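Local coordinates for protein GCN5-related N-acetyltransferase (Anabaena variabilis, PDB 2OZG) that binds coenzyme A and, as a member of the GNAT family, probably transfers acetyl groups to amines, possibly those of aminoglycosides, at residues T178-I188 / E388-F396; T195-Y204 / G214-R222. All blocks are in the same frame, centred on the assembly; numbering follows the deposited sequence.

Contact 1: T178-I188 / E388-F396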
loop_
_atom_site.group_PDB
_atom_site.type_symbol
_atom_site.label_atom_id
_atom_site.label_comp_id
_atom_site.label_asym_id
_atom_site.label_seq_id
_atom_site.Cartn_x
_atom_site.Cartn_y
_atom_site.Cartn_z
ATOM N N THR A 178 -15.283 1.141 36.797
ATOM C CA THR A 178 -14.386 0.504 35.865
ATOM C C THR A 178 -13.032 0.225 36.522
ATOM O O THR A 178 -12.293 1.149 36.932
ATOM C CB THR A 178 -14.209 1.401 34.633
ATOM O OG1 THR A 178 -15.506 1.913 34.197
ATOM C CG2 THR A 178 -13.561 0.623 33.532
ATOM N N HIS A 179 -12.750 -1.051 36.663
ATOM C CA HIS A 179 -11.535 -1.597 37.305
ATOM C C HIS A 179 -10.345 -1.155 36.451
ATOM O O HIS A 179 -10.259 -1.470 35.230
ATOM C CB HIS A 179 -11.712 -3.116 37.385
ATOM C CG HIS A 179 -10.755 -3.857 38.275
ATOM N ND1 HIS A 179 -10.620 -3.600 39.621
ATOM C CD2 HIS A 179 -10.003 -4.965 38.031
ATOM C CE1 HIS A 179 -9.784 -4.473 40.151
ATOM N NE2 HIS A 179 -9.393 -5.312 39.210
ATOM N N GLY A 180 -9.517 -0.287 37.058
ATOM C CA GLY A 180 -8.355 0.274 36.366
ATOM C C GLY A 180 -8.419 1.743 35.948
ATOM O O GLY A 180 -7.370 2.306 35.600
ATOM N N TYR A 181 -9.609 2.363 35.995
ATOM C CA TYR A 181 -9.791 3.736 35.547
ATOM C C TYR A 181 -9.070 4.686 36.430
ATOM O O TYR A 181 -8.892 4.468 37.649
ATOM C CB TYR A 181 -11.286 4.179 35.456
ATOM C CG TYR A 181 -11.859 4.478 34.081
ATOM C CD1 TYR A 181 -11.739 3.584 33.017
ATOM C CD2 TYR A 181 -12.584 5.651 33.860
ATOM C CE1 TYR A 181 -12.307 3.881 31.748
ATOM C CE2 TYR A 181 -13.186 5.921 32.631
ATOM C CZ TYR A 181 -13.057 5.016 31.571
ATOM O OH TYR A 181 -13.593 5.299 30.341
ATOM N N LEU A 182 -8.653 5.770 35.815
ATOM C CA LEU A 182 -7.972 6.814 36.585
ATOM C C LEU A 182 -8.911 7.678 37.392
ATOM O O LEU A 182 -10.049 7.854 36.998
ATOM C CB LEU A 182 -7.275 7.780 35.658
ATOM C CG LEU A 182 -6.131 7.259 34.796
ATOM C CD1 LEU A 182 -5.464 8.444 34.034
ATOM C CD2 LEU A 182 -5.133 6.488 35.629
ATOM N N ASP A 183 -8.439 8.140 38.548
ATOM C CA ASP A 183 -9.063 9.323 39.173
ATOM C C ASP A 183 -8.069 10.351 38.629
ATOM O O ASP A 183 -6.947 10.460 39.084
ATOM C CB ASP A 183 -9.154 9.285 40.697
ATOM C CG ASP A 183 -9.726 10.594 41.279
ATOM O OD1 ASP A 183 -9.993 11.528 40.506
ATOM O OD2 ASP A 183 -9.876 10.696 42.500
ATOM N N ARG A 184 -8.466 11.027 37.561
ATOM C CA ARG A 184 -7.562 11.874 36.811
ATOM C C ARG A 184 -6.881 13.088 37.476
ATOM O O ARG A 184 -7.503 13.912 38.124
ATOM C CB ARG A 184 -8.308 12.448 35.611
ATOM C CG ARG A 184 -8.605 11.491 34.491
ATOM C CD ARG A 184 -9.607 12.107 33.502
ATOM N NE ARG A 184 -9.817 11.186 32.370
ATOM C CZ ARG A 184 -10.750 11.300 31.431
ATOM N NH1 ARG A 184 -11.606 12.299 31.460
ATOM N NH2 ARG A 184 -10.821 10.383 30.463
ATOM N N HIS A 185 -5.599 13.208 37.195
ATOM C CA HIS A 185 -4.834 14.376 37.551
ATOM C C HIS A 185 -5.357 15.435 36.584
ATOM O O HIS A 185 -5.792 15.108 35.448
ATOM C CB HIS A 185 -3.334 14.123 37.285
ATOM C CG HIS A 185 -2.432 15.192 37.770
ATOM N ND1 HIS A 185 -2.144 16.329 37.035
ATOM C CD2 HIS A 185 -1.713 15.287 38.910
ATOM C CE1 HIS A 185 -1.311 17.090 37.714
ATOM N NE2 HIS A 185 -1.021 16.478 38.851
ATOM N N PRO A 186 -5.393 16.689 37.037
ATOM C CA PRO A 186 -5.764 17.818 36.208
ATOM C C PRO A 186 -5.105 17.835 34.807
ATOM O O PRO A 186 -5.727 18.282 33.847
ATOM C CB PRO A 186 -5.362 19.009 37.065
ATOM C CG PRO A 186 -5.532 18.536 38.461
ATOM C CD PRO A 186 -5.206 17.066 38.449
ATOM N N ALA A 187 -3.891 17.310 34.685
ATOM C CA ALA A 187 -3.165 17.303 33.420
ATOM C C ALA A 187 -3.824 16.439 32.377
ATOM O O ALA A 187 -3.669 16.682 31.161
ATOM C CB ALA A 187 -1.722 16.780 33.663
ATOM N N ILE A 188 -4.517 15.402 32.837
ATOM C CA ILE A 188 -5.188 14.470 31.928
ATOM C C ILE A 188 -6.349 15.210 31.260
ATOM O O ILE A 188 -6.558 15.153 30.051
ATOM C CB ILE A 188 -5.761 13.231 32.646
ATOM C CG1 ILE A 188 -4.745 12.520 33.566
ATOM C CG2 ILE A 188 -6.354 12.275 31.675
ATOM C CD1 ILE A 188 -3.608 11.877 32.952
ATOM N N GLU A 388 -13.292 -7.577 36.515
ATOM C CA GLU A 388 -13.361 -7.213 35.128
ATOM C C GLU A 388 -11.924 -6.881 34.669
ATOM O O GLU A 388 -11.118 -6.348 35.446
ATOM C CB GLU A 388 -14.342 -6.042 34.920
ATOM C CG GLU A 388 -15.824 -6.385 35.255
ATOM C CD GLU A 388 -16.826 -5.273 34.886
ATOM O OE1 GLU A 388 -16.357 -4.263 34.322
ATOM O OE2 GLU A 388 -18.062 -5.424 35.137
ATOM N N SER A 389 -11.628 -7.231 33.427
ATOM C CA SER A 389 -10.332 -7.021 32.840
ATOM C C SER A 389 -9.968 -5.533 32.966
ATOM O O SER A 389 -10.738 -4.643 32.542
ATOM C CB SER A 389 -10.297 -7.478 31.376
ATOM O OG SER A 389 -8.946 -7.628 30.937
ATOM N N PRO A 390 -8.790 -5.255 33.538
ATOM C CA PRO A 390 -8.455 -3.842 33.790
ATOM C C PRO A 390 -8.117 -3.003 32.594
ATOM O O PRO A 390 -7.316 -3.403 31.763
ATOM C CB PRO A 390 -7.276 -3.947 34.729
ATOM C CG PRO A 390 -6.637 -5.320 34.390
ATOM C CD PRO A 390 -7.714 -6.184 33.962
ATOM N N TRP A 391 -8.677 -1.794 32.526
ATOM C CA TRP A 391 -8.313 -0.911 31.445
ATOM C C TRP A 391 -8.521 0.528 31.863
ATOM O O TRP A 391 -9.057 0.788 32.927
ATOM C CB TRP A 391 -9.113 -1.298 30.188
ATOM C CG TRP A 391 -10.631 -0.965 30.282
ATOM C CD1 TRP A 391 -11.603 -1.681 30.954
ATOM C CD2 TRP A 391 -11.322 0.160 29.682
ATOM N NE1 TRP A 391 -12.823 -1.070 30.794
ATOM C CE2 TRP A 391 -12.679 0.037 30.002
ATOM C CE3 TRP A 391 -10.927 1.221 28.863
ATOM C CZ2 TRP A 391 -13.624 0.954 29.578
ATOM C CZ3 TRP A 391 -11.875 2.121 28.449
ATOM C CH2 TRP A 391 -13.198 1.980 28.792
HETATM N N MSE A 392 -7.977 1.453 31.081
HETATM C CA MSE A 392 -8.217 2.844 31.273
HETATM C C MSE A 392 -8.397 3.421 29.885
HETATM O O MSE A 392 -7.867 2.880 28.895
HETATM C CB MSE A 392 -7.103 3.602 31.952
HETATM C CG MSE A 392 -5.834 3.829 31.112
HETATM SE SE MSE A 392 -4.560 4.807 32.204
HETATM C CE MSE A 392 -4.533 3.747 33.714
ATOM N N ILE A 393 -9.072 4.566 29.842
ATOM C CA ILE A 393 -9.333 5.259 28.564
ATOM C C ILE A 393 -8.231 6.260 28.248
ATOM O O ILE A 393 -8.061 6.726 27.115
ATOM C CB ILE A 393 -10.708 5.933 28.617
ATOM C CG1 ILE A 393 -11.235 6.229 27.185
ATOM C CG2 ILE A 393 -10.680 7.231 29.513
ATOM C CD1 ILE A 393 -12.708 6.499 27.156
ATOM N N ASP A 394 -7.422 6.509 29.230
ATOM C CA ASP A 394 -6.431 7.568 29.162
ATOM C C ASP A 394 -5.000 7.095 28.871
ATOM O O ASP A 394 -4.560 6.011 29.205
ATOM C CB ASP A 394 -6.414 8.311 30.509
ATOM C CG ASP A 394 -7.668 9.056 30.789
ATOM O OD1 ASP A 394 -8.127 9.815 29.926
ATOM O OD2 ASP A 394 -8.167 8.936 31.919
ATOM N N PHE A 395 -4.274 7.964 28.237
ATOM C CA PHE A 395 -2.910 7.723 27.983
ATOM C C PHE A 395 -2.175 8.878 28.663
ATOM O O PHE A 395 -2.718 9.974 28.768
ATOM C CB PHE A 395 -2.642 7.776 26.505
ATOM C CG PHE A 395 -1.192 7.762 26.221
ATOM C CD1 PHE A 395 -0.494 6.555 26.205
ATOM C CD2 PHE A 395 -0.488 8.954 26.078
ATOM C CE1 PHE A 395 0.886 6.541 26.006
ATOM C CE2 PHE A 395 0.879 8.943 25.885
ATOM C CZ PHE A 395 1.564 7.725 25.861
ATOM N N PHE A 396 -0.969 8.640 29.157
ATOM C CA PHE A 396 -0.168 9.711 29.755
ATOM C C PHE A 396 1.292 9.244 29.722
ATOM O O PHE A 396 1.538 8.038 29.500
ATOM C CB PHE A 396 -0.652 10.096 31.181
ATOM C CG PHE A 396 -0.558 8.978 32.179
ATOM C CD1 PHE A 396 0.648 8.663 32.748
ATOM C CD2 PHE A 396 -1.660 8.200 32.488
ATOM C CE1 PHE A 396 0.753 7.647 33.632
ATOM C CE2 PHE A 396 -1.584 7.174 33.367
ATOM C CZ PHE A 396 -0.393 6.864 33.957
ATOM O OXT PHE A 396 2.227 10.044 29.860
HETATM O O HOH W 1 -12.219 -2.887 33.931
HETATM O O HOH W 2 -15.163 -2.955 36.505
HETATM O O HOH W 3 -9.106 6.398 32.918
#

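Contact 2: T195-Y204 / G214-R222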
loop_
_atom_site.group_PDB
_atom_site.type_symbol
_atom_site.label_atom_id
_atom_site.label_comp_id
_atom_site.label_asym_id
_atom_site.label_seq_id
_atom_site.Cartn_x
_atom_site.Cartn_y
_atom_site.Cartn_z
ATOM N N THR A 195 -6.134 20.900 21.671
ATOM C CA THR A 195 -6.116 20.552 20.268
ATOM C C THR A 195 -5.185 21.474 19.482
ATOM O O THR A 195 -4.798 22.552 19.936
ATOM C CB THR A 195 -7.519 20.749 19.624
ATOM O OG1 THR A 195 -7.949 22.091 19.844
ATOM C CG2 THR A 195 -8.546 19.796 20.231
ATOM N N LEU A 196 -4.863 21.020 18.287
ATOM C CA LEU A 196 -4.166 21.813 17.301
ATOM C C LEU A 196 -5.048 23.020 16.891
ATOM O O LEU A 196 -6.297 22.922 16.891
ATOM C CB LEU A 196 -3.923 20.906 16.077
ATOM C CG LEU A 196 -3.110 19.630 16.386
ATOM C CD1 LEU A 196 -2.996 18.642 15.228
ATOM C CD2 LEU A 196 -1.728 20.046 16.870
ATOM N N ASP A 197 -4.399 24.139 16.530
ATOM C CA ASP A 197 -5.090 25.352 15.975
ATOM C C ASP A 197 -5.942 24.947 14.774
ATOM O O ASP A 197 -7.004 25.512 14.522
ATOM C CB ASP A 197 -4.106 26.433 15.538
ATOM C CG ASP A 197 -3.442 27.146 16.707
ATOM O OD1 ASP A 197 -3.056 26.470 17.682
ATOM O OD2 ASP A 197 -3.270 28.387 16.621
ATOM N N THR A 198 -5.402 23.969 14.050
ATOM C CA THR A 198 -6.020 23.213 12.974
ATOM C C THR A 198 -7.434 22.754 13.308
ATOM O O THR A 198 -8.346 22.832 12.484
ATOM C CB THR A 198 -5.253 21.837 12.921
ATOM O OG1 THR A 198 -3.841 22.052 12.880
ATOM C CG2 THR A 198 -5.716 20.892 11.813
ATOM N N GLU A 199 -7.602 22.265 14.534
ATOM C CA GLU A 199 -8.796 21.511 14.873
ATOM C C GLU A 199 -9.722 22.048 15.982
ATOM O O GLU A 199 -9.350 22.860 16.839
ATOM C CB GLU A 199 -8.393 20.036 15.108
ATOM C CG GLU A 199 -7.487 19.800 16.317
ATOM C CD GLU A 199 -6.862 18.401 16.396
ATOM O OE1 GLU A 199 -7.024 17.625 15.425
ATOM O OE2 GLU A 199 -6.195 18.095 17.427
ATOM N N THR A 200 -10.964 21.589 15.881
ATOM C CA THR A 200 -12.022 21.971 16.768
ATOM C C THR A 200 -12.314 20.766 17.642
ATOM O O THR A 200 -12.264 19.613 17.195
ATOM C CB THR A 200 -13.281 22.407 15.981
ATOM O OG1 THR A 200 -12.933 23.476 15.088
ATOM C CG2 THR A 200 -14.402 22.873 16.926
ATOM N N LEU A 201 -12.576 21.073 18.904
ATOM C CA LEU A 201 -12.891 20.083 19.888
ATOM C C LEU A 201 -14.395 20.087 20.026
ATOM O O LEU A 201 -15.022 21.138 20.219
ATOM C CB LEU A 201 -12.251 20.461 21.216
ATOM C CG LEU A 201 -12.357 19.412 22.315
ATOM C CD1 LEU A 201 -11.588 18.122 21.964
ATOM C CD2 LEU A 201 -11.848 19.981 23.599
ATOM N N TYR A 202 -14.994 18.921 19.919
ATOM C CA TYR A 202 -16.439 18.800 20.062
ATOM C C TYR A 202 -16.699 18.004 21.355
ATOM O O TYR A 202 -16.021 16.994 21.667
ATOM C CB TYR A 202 -17.010 18.088 18.817
ATOM C CG TYR A 202 -16.779 18.858 17.559
ATOM C CD1 TYR A 202 -17.608 19.941 17.225
ATOM C CD2 TYR A 202 -15.723 18.567 16.726
ATOM C CE1 TYR A 202 -17.388 20.682 16.107
ATOM C CE2 TYR A 202 -15.483 19.331 15.573
ATOM C CZ TYR A 202 -16.326 20.360 15.262
ATOM O OH TYR A 202 -16.109 21.111 14.137
ATOM N N SER A 203 -17.673 18.459 22.099
ATOM C CA SER A 203 -18.088 17.866 23.378
ATOM C C SER A 203 -19.617 17.914 23.462
ATOM O O SER A 203 -20.230 18.971 23.251
ATOM C CB SER A 203 -17.566 18.740 24.505
ATOM O OG SER A 203 -16.188 18.704 24.560
ATOM N N TYR A 204 -20.237 16.780 23.755
ATOM C CA TYR A 204 -21.679 16.684 23.854
ATOM C C TYR A 204 -21.993 15.923 25.119
ATOM O O TYR A 204 -21.265 14.998 25.465
ATOM C CB TYR A 204 -22.202 15.841 22.660
ATOM C CG TYR A 204 -22.222 16.598 21.354
ATOM C CD1 TYR A 204 -21.053 16.815 20.631
ATOM C CD2 TYR A 204 -23.417 17.061 20.815
ATOM C CE1 TYR A 204 -21.072 17.488 19.472
ATOM C CE2 TYR A 204 -23.446 17.772 19.625
ATOM C CZ TYR A 204 -22.278 18.001 18.979
ATOM O OH TYR A 204 -22.324 18.658 17.779
ATOM N N GLY A 214 -24.351 10.531 30.050
ATOM C CA GLY A 214 -23.105 10.227 29.422
ATOM C C GLY A 214 -22.637 11.401 28.617
ATOM O O GLY A 214 -23.287 12.448 28.603
ATOM N N TYR A 215 -21.506 11.215 27.928
ATOM C CA TYR A 215 -20.964 12.284 27.126
ATOM C C TYR A 215 -20.005 11.740 26.059
ATOM O O TYR A 215 -19.629 10.531 26.076
ATOM C CB TYR A 215 -20.323 13.359 28.045
ATOM C CG TYR A 215 -19.030 12.952 28.758
ATOM C CD1 TYR A 215 -17.847 12.840 28.064
ATOM C CD2 TYR A 215 -18.981 12.779 30.140
ATOM C CE1 TYR A 215 -16.638 12.456 28.712
ATOM C CE2 TYR A 215 -17.793 12.460 30.783
ATOM C CZ TYR A 215 -16.625 12.295 30.075
ATOM O OH TYR A 215 -15.457 12.010 30.777
ATOM N N ILE A 216 -19.707 12.586 25.073
ATOM C CA ILE A 216 -18.719 12.242 24.032
ATOM C C ILE A 216 -17.883 13.475 23.743
ATOM O O ILE A 216 -18.425 14.587 23.565
ATOM C CB ILE A 216 -19.370 11.785 22.697
ATOM C CG1 ILE A 216 -20.525 10.829 22.942
ATOM C CG2 ILE A 216 -18.329 11.187 21.780
ATOM C CD1 ILE A 216 -21.272 10.368 21.666
ATOM N N ILE A 217 -16.565 13.263 23.687
ATOM C CA ILE A 217 -15.584 14.288 23.357
ATOM C C ILE A 217 -14.775 13.780 22.165
ATOM O O ILE A 217 -14.219 12.680 22.235
ATOM C CB ILE A 217 -14.615 14.570 24.491
ATOM C CG1 ILE A 217 -15.371 14.972 25.741
ATOM C CG2 ILE A 217 -13.651 15.698 24.040
ATOM C CD1 ILE A 217 -14.513 15.040 26.986
ATOM N N PHE A 218 -14.701 14.597 21.104
ATOM C CA PHE A 218 -14.084 14.165 19.888
ATOM C C PHE A 218 -13.529 15.257 19.023
ATOM O O PHE A 218 -13.788 16.462 19.220
ATOM C CB PHE A 218 -15.077 13.261 19.153
ATOM C CG PHE A 218 -16.273 14.001 18.535
ATOM C CD1 PHE A 218 -16.165 14.562 17.267
ATOM C CD2 PHE A 218 -17.477 14.133 19.214
ATOM C CE1 PHE A 218 -17.210 15.275 16.694
ATOM C CE2 PHE A 218 -18.556 14.800 18.608
ATOM C CZ PHE A 218 -18.399 15.357 17.337
ATOM N N THR A 219 -12.710 14.836 18.077
ATOM C CA THR A 219 -12.169 15.707 17.041
ATOM C C THR A 219 -12.472 15.038 15.691
ATOM O O THR A 219 -12.851 13.857 15.634
ATOM C CB THR A 219 -10.623 15.920 17.141
ATOM O OG1 THR A 219 -9.961 14.658 17.102
ATOM C CG2 THR A 219 -10.229 16.663 18.405
ATOM N N GLN A 220 -12.367 15.790 14.614
ATOM C CA GLN A 220 -12.609 15.244 13.303
ATOM C C GLN A 220 -11.475 15.764 12.463
ATOM O O GLN A 220 -11.019 16.880 12.687
ATOM C CB GLN A 220 -13.873 15.843 12.685
ATOM C CG GLN A 220 -15.108 15.824 13.518
ATOM C CD GLN A 220 -16.267 16.353 12.710
ATOM O OE1 GLN A 220 -16.234 17.500 12.197
ATOM N NE2 GLN A 220 -17.269 15.523 12.542
ATOM N N GLU A 221 -11.131 15.037 11.415
ATOM C CA GLU A 221 -10.114 15.505 10.485
ATOM C C GLU A 221 -10.250 14.766 9.196
ATOM O O GLU A 221 -10.849 13.704 9.153
ATOM C CB GLU A 221 -8.697 15.290 11.045
ATOM C CG GLU A 221 -8.433 13.882 11.531
ATOM C CD GLU A 221 -7.021 13.701 12.109
ATOM O OE1 GLU A 221 -6.064 14.062 11.402
ATOM O OE2 GLU A 221 -6.892 13.201 13.260
ATOM N N ARG A 222 -9.668 15.346 8.145
ATOM C CA ARG A 222 -9.576 14.721 6.837
ATOM C C ARG A 222 -8.121 14.348 6.630
ATOM O O ARG A 222 -7.244 15.187 6.821
ATOM C CB ARG A 222 -9.972 15.670 5.734
ATOM C CG ARG A 222 -11.421 15.994 5.789
ATOM C CD ARG A 222 -11.877 16.703 4.501
ATOM N NE ARG A 222 -13.311 16.933 4.589
ATOM C CZ ARG A 222 -14.238 16.005 4.370
ATOM N NH1 ARG A 222 -13.908 14.773 3.990
ATOM N NH2 ARG A 222 -15.512 16.305 4.521
HETATM O O HOH W 4 -6.740 15.216 16.263
HETATM O O HOH W 5 -12.008 18.533 15.051
HETATM O O HOH W 6 -14.296 19.803 12.326
#

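Contact 1: T178-I188 / E388-F396
R184 and D394 join the second GNAT domain to the C-terminal stretch of the chain, in the loop after helix 375-385 at the end of the sterol-carrier-like part. R184 NE gives D394 OD2 a nearly straight bond of 2.8 Å (171°), with the oxygen lying in the guanidinium plane and met on its syn side. NH2 reaches D394 OD1 in a weak bond, the guanidinium and carboxylate planes being turned 56° apart. With an alanine here, the buried D394 carboxylate is likely to lose its countercharge, and D233, the partner of NH1, this salt bridge. D394 OD2 also receives a water that accepts from L182 N. Next along, Y181 sets its edge on the face of W391, T-shaped, with centroids 5.1 Å apart and planes at 81°; its hydroxyl lies 3.4 Å from I393 CB and pairs with Q174 of helix 165-177. L182 CD2 presses on CE of M392, a selenomethionine whose bend at chi3 brings the methyl round to the leucine. I188 CD1 meets F396 CB, and L182 CD1 reaches CD2 of its ring obliquely at 4.1 Å. G180 suits its turn: a CB would collide with W391 O and with the preceding carbonyl. Between the backbones, W391 N donates to H179 O at 3.1 Å, in the carbonyl plane, while a bridging water donates to the same oxygen and to S389 O. Farther out, W391 packs against W234 of strand 227-236, and E388 OE1 forms a salt bridge with NH2 of R363 of the second subunit.

Contact 2: T195-Y204 / G214-R222
Over one face of the F218 ring sits CB of Y202, 3.5 Å from the ring centroid and 17° off its normal, a CH-pi contact; CG of Q220 lies in plane at the ring's edge. The two aromatic rings themselves are nearly parallel, at 22°, but slid so far apart that they barely overlap. The Y202 ring has the methyl CG2 of T200 against one face and a water at its edge; this water, 2.9 Å from Y202 OH, donates to Q220 OE1, while NE2 of Q220 bonds Q255. At its rim F218 meets Y204, whose CE1 lies 3.8 Å from F218 CE2. With chi1 at 72°, F218 holds its ring between backbone N and carbonyl carbon, leaning toward the neighbouring strand, where it touches both tyrosines.

These rings share one face of the antiparallel beta hairpin 202-206/211-222. Y202 with F218 and Y204 with I216 are its hydrogen-bonded pairs, each making two backbone bonds, such as Y202 N to F218 O at 2.8 Å. S203 and I217 form the non-hydrogen-bonded pair between them, and their side chains face the other way, toward F167 of helix 165-177. There I217 CG2 touches L201 CD1 at 3.8 Å, while small S203, paired with I217, fits against F167 and L161.

On the aromatic face, F248 of helix 239-250 covers F218, I216 and Y204. Tyrosine rather than phenylalanine suits position 204, since its hydroxyl bonds Q29 and E90 of the third subunit. Beyond the paired residues the chain at T200 is loop and the two backbones draw apart, and a water accepts from Q220 N at 2.8 Å.

In the fold
From the N terminus the chain first builds the coenzyme A-binding GNAT domain, then helix 165-177, and passes directly into 178-188, the first half of contact 1. Helix 186-192 and a loop lead on to 195-204, and contact 2 closes after only nine intervening residues, when strand 211-222 turns back on strand 202-206. Contact 1 stays open for 199 residues, through the rest of the second GNAT domain and the sterol-carrier-like domain, until 388-396 returns; the short loop of contact 2 thus falls wholly within this long one. Their centres lie 20 Å apart. Contact 2 is local to the second GNAT domain, whereas contact 1 ties that domain to the chain's end.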